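Local coordinates for alginate lyase (Paenibacillus sp. FPU-7, PDB 6KFN), which degrades alginate by beta-elimination, cleaving the glycosidic bonds of the polysaccharide, and is probably built on the right-handed parallel beta-helix common among polysaccharide lyases, at residues V243-T257 / V271-N284. Sequence-based numbering, arbitrary orientation. Where two conformers were deposited one is given.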
ATOM      1  N   VAL A 243       6.877 -15.269  -4.782  1.00  3.79           N
ATOM      2  CA  VAL A 243       7.476 -14.563  -5.904  1.00  3.80           C
ATOM      3  C   VAL A 243       6.989 -15.275  -7.169  1.00  4.04           C
ATOM      4  O   VAL A 243       7.022 -16.510  -7.216  1.00  4.67           O
ATOM      5  CB  VAL A 243       9.022 -14.536  -5.847  1.00  4.02           C
ATOM      6  CG1 VAL A 243       9.586 -13.499  -6.806  1.00  4.50           C
ATOM      7  CG2 VAL A 243       9.535 -14.277  -4.431  1.00  4.95           C
ATOM      8  N   HIS A 244       6.520 -14.520  -8.154  1.00  4.03           N
ATOM      9  CA  HIS A 244       6.000 -15.095  -9.407  1.00  4.41           C
ATOM     10  C   HIS A 244       6.553 -14.339 -10.584  1.00  4.32           C
ATOM     11  O   HIS A 244       6.823 -13.136 -10.491  1.00  4.71           O
ATOM     12  CB  HIS A 244       4.461 -15.018  -9.465  1.00  4.62           C
ATOM     13  CG  HIS A 244       3.735 -15.915  -8.527  1.00  4.71           C
ATOM     14  ND1 HIS A 244       3.326 -15.530  -7.263  1.00  5.18           N
ATOM     15  CD2 HIS A 244       3.289 -17.179  -8.696  1.00  5.85           C
ATOM     16  CE1 HIS A 244       2.661 -16.539  -6.701  1.00  5.64           C
ATOM     17  NE2 HIS A 244       2.633 -17.538  -7.549  1.00  6.35           N
ATOM     18  N   VAL A 245       6.640 -15.053 -11.728  1.00  4.72           N
ATOM     19  CA  VAL A 245       7.050 -14.487 -13.006  1.00  4.73           C
ATOM     20  C   VAL A 245       5.833 -14.373 -13.922  1.00  5.29           C
ATOM     21  O   VAL A 245       5.357 -15.376 -14.461  1.00  6.59           O
ATOM     22  CB  VAL A 245       8.140 -15.361 -13.652  1.00  5.49           C
ATOM     23  CG1 VAL A 245       8.616 -14.713 -14.942  1.00  6.20           C
ATOM     24  CG2 VAL A 245       9.309 -15.564 -12.705  1.00  6.38           C
ATOM     25  N   GLN A 246       5.353 -13.154 -14.129  1.00  5.06           N
ATOM     26  CA  GLN A 246       4.259 -12.894 -15.044  1.00  5.40           C
ATOM     27  C   GLN A 246       4.715 -12.567 -16.445  1.00  5.62           C
ATOM     28  O   GLN A 246       3.941 -12.738 -17.407  1.00  6.72           O
ATOM     29  CB  GLN A 246       3.419 -11.729 -14.516  1.00  6.49           C
ATOM     30  CG  GLN A 246       2.788 -11.980 -13.184  1.00  7.86           C
ATOM     31  CD  GLN A 246       2.114 -13.349 -13.033  1.00 13.35           C
ATOM     32  OE1 GLN A 246       2.672 -14.295 -12.448  1.00 15.36           O
ATOM     33  NE2 GLN A 246       0.943 -13.456 -13.619  1.00 20.39           N
ATOM     34  N   VAL A 247       5.936 -12.044 -16.564  1.00  5.80           N
ATOM     35  CA  VAL A 247       6.594 -11.652 -17.797  1.00  5.98           C
ATOM     36  C   VAL A 247       8.041 -12.056 -17.605  1.00  5.90           C
ATOM     37  O   VAL A 247       8.591 -11.845 -16.514  1.00  5.79           O
ATOM     38  CB  VAL A 247       6.487 -10.109 -18.018  1.00  6.65           C
ATOM     39  CG1 VAL A 247       7.279  -9.702 -19.254  1.00  7.27           C
ATOM     40  CG2 VAL A 247       5.056  -9.680 -18.107  1.00  8.03           C
ATOM     41  N   ALA A 248       8.659 -12.691 -18.613  1.00  6.89           N
ATOM     42  CA  ALA A 248      10.029 -13.166 -18.438  1.00  6.41           C
ATOM     43  C   ALA A 248      10.948 -12.049 -17.930  1.00  5.87           C
ATOM     44  O   ALA A 248      10.867 -10.889 -18.380  1.00  7.23           O
ATOM     45  CB  ALA A 248      10.572 -13.739 -19.735  1.00  7.85           C
ATOM     46  N   GLY A 249      11.837 -12.410 -17.008  1.00  6.08           N
ATOM     47  CA  GLY A 249      12.772 -11.470 -16.449  1.00  6.54           C
ATOM     48  C   GLY A 249      12.220 -10.599 -15.344  1.00  5.69           C
ATOM     49  O   GLY A 249      12.953  -9.754 -14.829  1.00  6.55           O
ATOM     50  N   TRP A 250      10.946 -10.800 -14.985  1.00  5.36           N
ATOM     51  CA  TRP A 250      10.334 -10.165 -13.823  1.00  4.82           C
ATOM     52  C   TRP A 250      10.181 -11.210 -12.721  1.00  4.52           C
ATOM     53  O   TRP A 250      10.458 -12.390 -12.903  1.00  5.63           O
ATOM     54  CB  TRP A 250       9.020  -9.458 -14.227  1.00  5.04           C
ATOM     55  CG  TRP A 250       9.294  -8.304 -15.137  1.00  4.97           C
ATOM     56  CD1 TRP A 250       9.311  -8.316 -16.514  1.00  5.26           C
ATOM     57  CD2 TRP A 250       9.711  -6.989 -14.754  1.00  4.78           C
ATOM     58  NE1 TRP A 250       9.676  -7.083 -16.997  1.00  5.50           N
ATOM     59  CE2 TRP A 250       9.934  -6.259 -15.941  1.00  4.86           C
ATOM     60  CE3 TRP A 250       9.952  -6.367 -13.528  1.00  4.81           C
ATOM     61  CZ2 TRP A 250      10.399  -4.934 -15.918  1.00  5.36           C
ATOM     62  CZ3 TRP A 250      10.391  -5.060 -13.504  1.00  5.32           C
ATOM     63  CH2 TRP A 250      10.623  -4.354 -14.699  1.00  5.30           C
ATOM     64  N   GLY A 251       9.806 -10.756 -11.522  1.00  4.43           N
ATOM     65  CA  GLY A 251       9.867 -11.636 -10.355  1.00  4.31           C
ATOM     66  C   GLY A 251      11.283 -12.056 -10.038  1.00  4.47           C
ATOM     67  O   GLY A 251      11.526 -13.192  -9.615  1.00  4.95           O
ATOM     68  N   GLN A 252      12.232 -11.127 -10.232  1.00  4.53           N
ATOM     69  CA  GLN A 252      13.643 -11.400 -10.096  1.00  4.77           C
ATOM     70  C   GLN A 252      14.260 -10.600  -8.966  1.00  4.72           C
ATOM     71  O   GLN A 252      13.911  -9.434  -8.712  1.00  4.69           O
ATOM     72  CB  GLN A 252      14.404 -11.126 -11.391  1.00  5.95           C
ATOM     73  CG  GLN A 252      13.869 -11.916 -12.576  1.00  7.56           C
ATOM     74  CD  GLN A 252      13.998 -13.410 -12.391  1.00  6.44           C
ATOM     75  OE1 GLN A 252      15.022 -13.955 -12.006  1.00  8.38           O
ATOM     76  NE2 GLN A 252      12.913 -14.119 -12.670  1.00  8.39           N
ATOM     77  N   ASN A 253      15.273 -11.201  -8.340  1.00  4.84           N
ATOM     78  CA  ASN A 253      16.084 -10.519  -7.352  1.00  5.08           C
ATOM     79  C   ASN A 253      15.249  -9.938  -6.223  1.00  4.94           C
ATOM     80  O   ASN A 253      15.449  -8.807  -5.810  1.00  6.47           O
ATOM     81  CB  ASN A 253      16.985  -9.447  -7.983  1.00  5.46           C
ATOM     82  CG  ASN A 253      18.022  -8.929  -7.017  1.00  6.68           C
ATOM     83  OD1 ASN A 253      18.629  -9.710  -6.248  1.00 10.36           O
ATOM     84  ND2 ASN A 253      18.270  -7.632  -7.040  1.00  6.39           N
ATOM     85  N   ALA A 254      14.311 -10.721  -5.698  1.00  4.96           N
ATOM     86  CA  ALA A 254      13.602 -10.355  -4.476  1.00  5.43           C
ATOM     87  C   ALA A 254      14.465 -10.730  -3.269  1.00  6.47           C
ATOM     88  O   ALA A 254      15.042 -11.809  -3.255  1.00 16.61           O
ATOM     89  CB  ALA A 254      12.280 -11.100  -4.383  1.00  6.49           C
ATOM     90  N   THR A 255      14.605  -9.864  -2.306  1.00  4.76           N
ATOM     91  CA  THR A 255      15.414 -10.118  -1.126  1.00  5.35           C
ATOM     92  C   THR A 255      14.522 -10.129   0.109  1.00  5.35           C
ATOM     93  O   THR A 255      13.760  -9.201   0.313  1.00  7.31           O
ATOM     94  CB  THR A 255      16.509  -9.055  -0.983  1.00  6.68           C
ATOM     95  OG1 THR A 255      17.336  -9.063  -2.127  1.00  7.81           O
ATOM     96  CG2 THR A 255      17.324  -9.253   0.289  1.00 11.05           C
ATOM     97  N   PHE A 256      14.662 -11.173   0.931  1.00  4.86           N
ATOM     98  CA  PHE A 256      13.885 -11.333   2.155  1.00  4.99           C
ATOM     99  C   PHE A 256      14.847 -11.505   3.313  1.00  5.18           C
ATOM    100  O   PHE A 256      15.494 -12.551   3.428  1.00  6.25           O
ATOM    101  CB  PHE A 256      12.982 -12.583   2.078  1.00  5.27           C
ATOM    102  CG  PHE A 256      11.943 -12.507   1.002  1.00  5.19           C
ATOM    103  CD1 PHE A 256      12.210 -12.905  -0.308  1.00  5.31           C
ATOM    104  CD2 PHE A 256      10.657 -12.032   1.284  1.00  5.80           C
ATOM    105  CE1 PHE A 256      11.250 -12.834  -1.292  1.00  5.57           C
ATOM    106  CE2 PHE A 256       9.688 -11.951   0.285  1.00  5.29           C
ATOM    107  CZ  PHE A 256       9.980 -12.370  -0.997  1.00  5.61           C
ATOM    108  N   THR A 257      14.959 -10.489   4.166  1.00  5.36           N
ATOM    109  CA  THR A 257      15.881 -10.573   5.285  1.00  6.09           C
ATOM    110  C   THR A 257      15.211 -10.162   6.574  1.00  5.31           C
ATOM    111  O   THR A 257      14.464  -9.195   6.642  1.00  5.79           O
ATOM    112  CB  THR A 257      17.161  -9.778   5.085  1.00  7.84           C
ATOM    113  OG1 THR A 257      16.823  -8.438   4.888  1.00  9.31           O
ATOM    114  CG2 THR A 257      17.935 -10.280   3.907  1.00 10.57           C
ATOM    115  N   VAL A 271       9.234 -18.305   1.980  1.00  4.51           N
ATOM    116  CA  VAL A 271       9.316 -17.762   0.623  1.00  4.62           C
ATOM    117  C   VAL A 271       9.077 -18.888  -0.360  1.00  4.64           C
ATOM    118  O   VAL A 271       9.855 -19.855  -0.394  1.00  5.35           O
ATOM    119  CB  VAL A 271      10.655 -17.074   0.302  1.00  5.48           C
ATOM    120  CG1 VAL A 271      10.641 -16.538  -1.139  1.00  6.59           C
ATOM    121  CG2 VAL A 271      10.959 -15.967   1.298  1.00  6.23           C
ATOM    122  N   ASN A 272       8.022 -18.755  -1.160  1.00  4.56           N
ATOM    123  CA  ASN A 272       7.711 -19.689  -2.246  1.00  4.56           C
ATOM    124  C   ASN A 272       7.934 -18.931  -3.557  1.00  4.42           C
ATOM    125  O   ASN A 272       7.077 -18.141  -3.976  1.00  4.60           O
ATOM    126  CB  ASN A 272       6.288 -20.198  -2.110  1.00  4.99           C
ATOM    127  CG  ASN A 272       5.966 -21.241  -3.125  1.00  6.18           C
ATOM    128  OD1 ASN A 272       6.844 -21.719  -3.871  1.00  7.45           O
ATOM    129  ND2 ASN A 272       4.706 -21.655  -3.146  1.00  8.75           N
ATOM    130  N   ALA A 273       9.112 -19.141  -4.152  1.00  5.12           N
ATOM    131  CA  ALA A 273       9.484 -18.488  -5.396  1.00  4.75           C
ATOM    132  C   ALA A 273       9.132 -19.453  -6.528  1.00  4.89           C
ATOM    133  O   ALA A 273       9.790 -20.477  -6.704  1.00  5.57           O
ATOM    134  CB  ALA A 273      10.969 -18.142  -5.397  1.00  5.27           C
ATOM    135  N   VAL A 274       8.057 -19.154  -7.233  1.00  5.42           N
ATOM    136  CA  VAL A 274       7.486 -20.108  -8.183  1.00  5.79           C
ATOM    137  C   VAL A 274       8.192 -20.035  -9.535  1.00  6.05           C
ATOM    138  O   VAL A 274       8.404 -18.953 -10.083  1.00  6.06           O
ATOM    139  CB  VAL A 274       5.980 -19.852  -8.309  1.00  6.84           C
ATOM    140  CG1 VAL A 274       5.333 -20.803  -9.306  1.00  8.61           C
ATOM    141  CG2 VAL A 274       5.303 -19.981  -6.945  1.00  8.27           C
ATOM    142  N   GLY A 275       8.510 -21.182 -10.099  1.00  6.84           N
ATOM    143  CA  GLY A 275       8.967 -21.246 -11.472  1.00  7.10           C
ATOM    144  C   GLY A 275      10.343 -20.662 -11.645  1.00  6.15           C
ATOM    145  O   GLY A 275      11.312 -21.087 -11.017  1.00  7.22           O
ATOM    146  N   ASP A 276      10.451 -19.633 -12.497  1.00  6.41           N
ATOM    147  CA  ASP A 276      11.702 -18.968 -12.778  1.00  6.58           C
ATOM    148  C   ASP A 276      11.983 -17.796 -11.833  1.00  5.84           C
ATOM    149  O   ASP A 276      12.996 -17.114 -12.002  1.00  6.85           O
ATOM    150  CB  ASP A 276      11.706 -18.464 -14.234  1.00  7.55           C
ATOM    151  CG  ASP A 276      11.711 -19.536 -15.244  1.00  9.63           C
ATOM    152  OD1 ASP A 276      12.350 -20.575 -15.041  1.00 13.17           O
ATOM    153  OD2 ASP A 276      11.070 -19.340 -16.303  1.00 12.91           O
ATOM    154  N   ALA A 277      11.127 -17.543 -10.850  1.00  5.27           N
ATOM    155  CA  ALA A 277      11.330 -16.410  -9.967  1.00  5.01           C
ATOM    156  C   ALA A 277      12.616 -16.595  -9.173  1.00  5.16           C
ATOM    157  O   ALA A 277      12.978 -17.719  -8.838  1.00  6.26           O
ATOM    158  CB  ALA A 277      10.155 -16.293  -9.011  1.00  5.50           C
ATOM    159  N   THR A 278      13.300 -15.492  -8.836  1.00  5.21           N
ATOM    160  CA  THR A 278      14.510 -15.602  -8.041  1.00  5.25           C
ATOM    161  C   THR A 278      14.432 -14.714  -6.798  1.00  5.28           C
ATOM    162  O   THR A 278      13.915 -13.591  -6.828  1.00  5.43           O
ATOM    163  CB  THR A 278      15.786 -15.282  -8.842  1.00  6.36           C
ATOM    164  OG1 THR A 278      15.716 -13.956  -9.377  1.00  5.96           O
ATOM    165  CG2 THR A 278      16.019 -16.310  -9.938  1.00  6.56           C
ATOM    166  N   ALA A 279      15.011 -15.246  -5.719  1.00  5.38           N
ATOM    167  CA  ALA A 279      15.058 -14.548  -4.463  1.00  5.50           C
ATOM    168  C   ALA A 279      16.318 -14.903  -3.720  1.00  5.49           C
ATOM    169  O   ALA A 279      16.939 -15.944  -3.944  1.00  6.62           O
ATOM    170  CB  ALA A 279      13.825 -14.909  -3.618  1.00  6.77           C
ATOM    171  N   SER A 280      16.652 -14.062  -2.757  1.00  7.09           N
ATOM    172  CA  SER A 280      17.680 -14.306  -1.758  0.80  6.58           C
ATOM    173  C   SER A 280      17.032 -14.157  -0.393  1.00  6.64           C
ATOM    174  O   SER A 280      16.121 -13.350  -0.220  1.00  7.93           O
ATOM    175  CB  SER A 280      18.846 -13.323  -1.898  0.80  8.54           C
ATOM    176  OG  SER A 280      19.434 -13.364  -3.194  0.80 24.83           O
ATOM    177  N   ALA A 281      17.539 -14.909   0.583  1.00  7.31           N
ATOM    178  CA  ALA A 281      16.944 -14.898   1.909  1.00  8.23           C
ATOM    179  C   ALA A 281      18.019 -15.105   2.960  1.00  8.46           C
ATOM    180  O   ALA A 281      18.934 -15.917   2.792  1.00 11.30           O
ATOM    181  CB  ALA A 281      15.875 -15.967   1.987  1.00  9.72           C
ATOM    182  N   ALA A 282      17.886 -14.394   4.071  1.00  7.32           N
ATOM    183  CA  ALA A 282      18.777 -14.568   5.206  1.00  9.55           C
ATOM    184  C   ALA A 282      18.115 -14.021   6.459  1.00  7.78           C
ATOM    185  O   ALA A 282      17.395 -13.033   6.412  1.00  7.86           O
ATOM    186  CB  ALA A 282      20.110 -13.835   5.012  1.00 12.37           C
ATOM    187  N   GLY A 283      18.338 -14.711   7.574  1.00  8.19           N
ATOM    188  CA  GLY A 283      17.911 -14.166   8.839  1.00  9.10           C
ATOM    189  C   GLY A 283      16.431 -14.170   9.077  1.00  7.58           C
ATOM    190  O   GLY A 283      15.964 -13.437   9.954  1.00  9.68           O
ATOM    191  N   ASN A 284      15.664 -14.948   8.343  1.00  7.70           N
ATOM    192  CA  ASN A 284      14.228 -15.045   8.569  1.00  6.56           C
ATOM    193  C   ASN A 284      13.969 -16.115   9.624  1.00  7.82           C
ATOM    194  O   ASN A 284      14.691 -17.100   9.728  1.00 13.04           O
ATOM    195  CB  ASN A 284      13.496 -15.372   7.283  1.00  6.60           C
ATOM    196  CG  ASN A 284      13.743 -14.323   6.216  1.00  6.01           C
ATOM    197  OD1 ASN A 284      13.387 -13.154   6.393  1.00  5.93           O
ATOM    198  ND2 ASN A 284      14.337 -14.713   5.107  1.00  7.17           N
TER
HETATM  199  O   HOH W   1       6.298 -17.840 -11.544  1.00  8.83           O
HETATM  200  O   HOH W   2      17.904 -11.755  -4.623  1.00 17.95           O
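Phe256 and Val271 meet inside a parallel beta-helix, where segments 243-257 and 271-284 are corresponding parts of successive coils. The parallel pairing supports this: strands 254-257 and 278-282 run 16° from parallel, and Val243 pairs in the same sense with Ala273 on another wall. Phe256 lies on the inward face with Ala254, Ala279 and Ala281. With CG anti to the carbonyl carbon its ring lies beside the backbone N, and Val271, arriving from the opposite direction, meets the ring face. Val271 CG2 sits over that face, offset toward the rim, 3.8 Å from the centroid of the Phe256 ring, a CH-pi contact, whereas Ala279 CB touches the ring edge near its plane. Phe241 of strand 241-243 also meets this ring, the two planes only moderately inclined. Beside it, Val243 divides its branches: CG1 packs on Ala277 CB at 3.6 Å, and CG2 turns to Val271 CG1.

In the loops joining the two walls, polar side chains take over. Gln252 is folded back at chi2, which brings its amide to the next coil. NE2 donates to Asp276 O with an almost straight N-H...O angle of 170° and also to Trp250 O; both acceptors lie near the amide plane, so the group's rotation is fixed. Thr278 OG1 gives its proton to Gln252 OE1 at 2.7 Å, approaching from above the carbonyl plane, and accepts from Asn253 N at 3.0 Å. One hydroxyl thus ties a side chain and a backbone amide of the neighbouring coil.

At the far end, Asn284 OD1 accepts from Asn259 N, while ND2 donates to Phe256 O at 3.0 Å. That oxygen takes two donors: Ala282 N in the carbonyl plane, and Asn284 ND2 62° out of it.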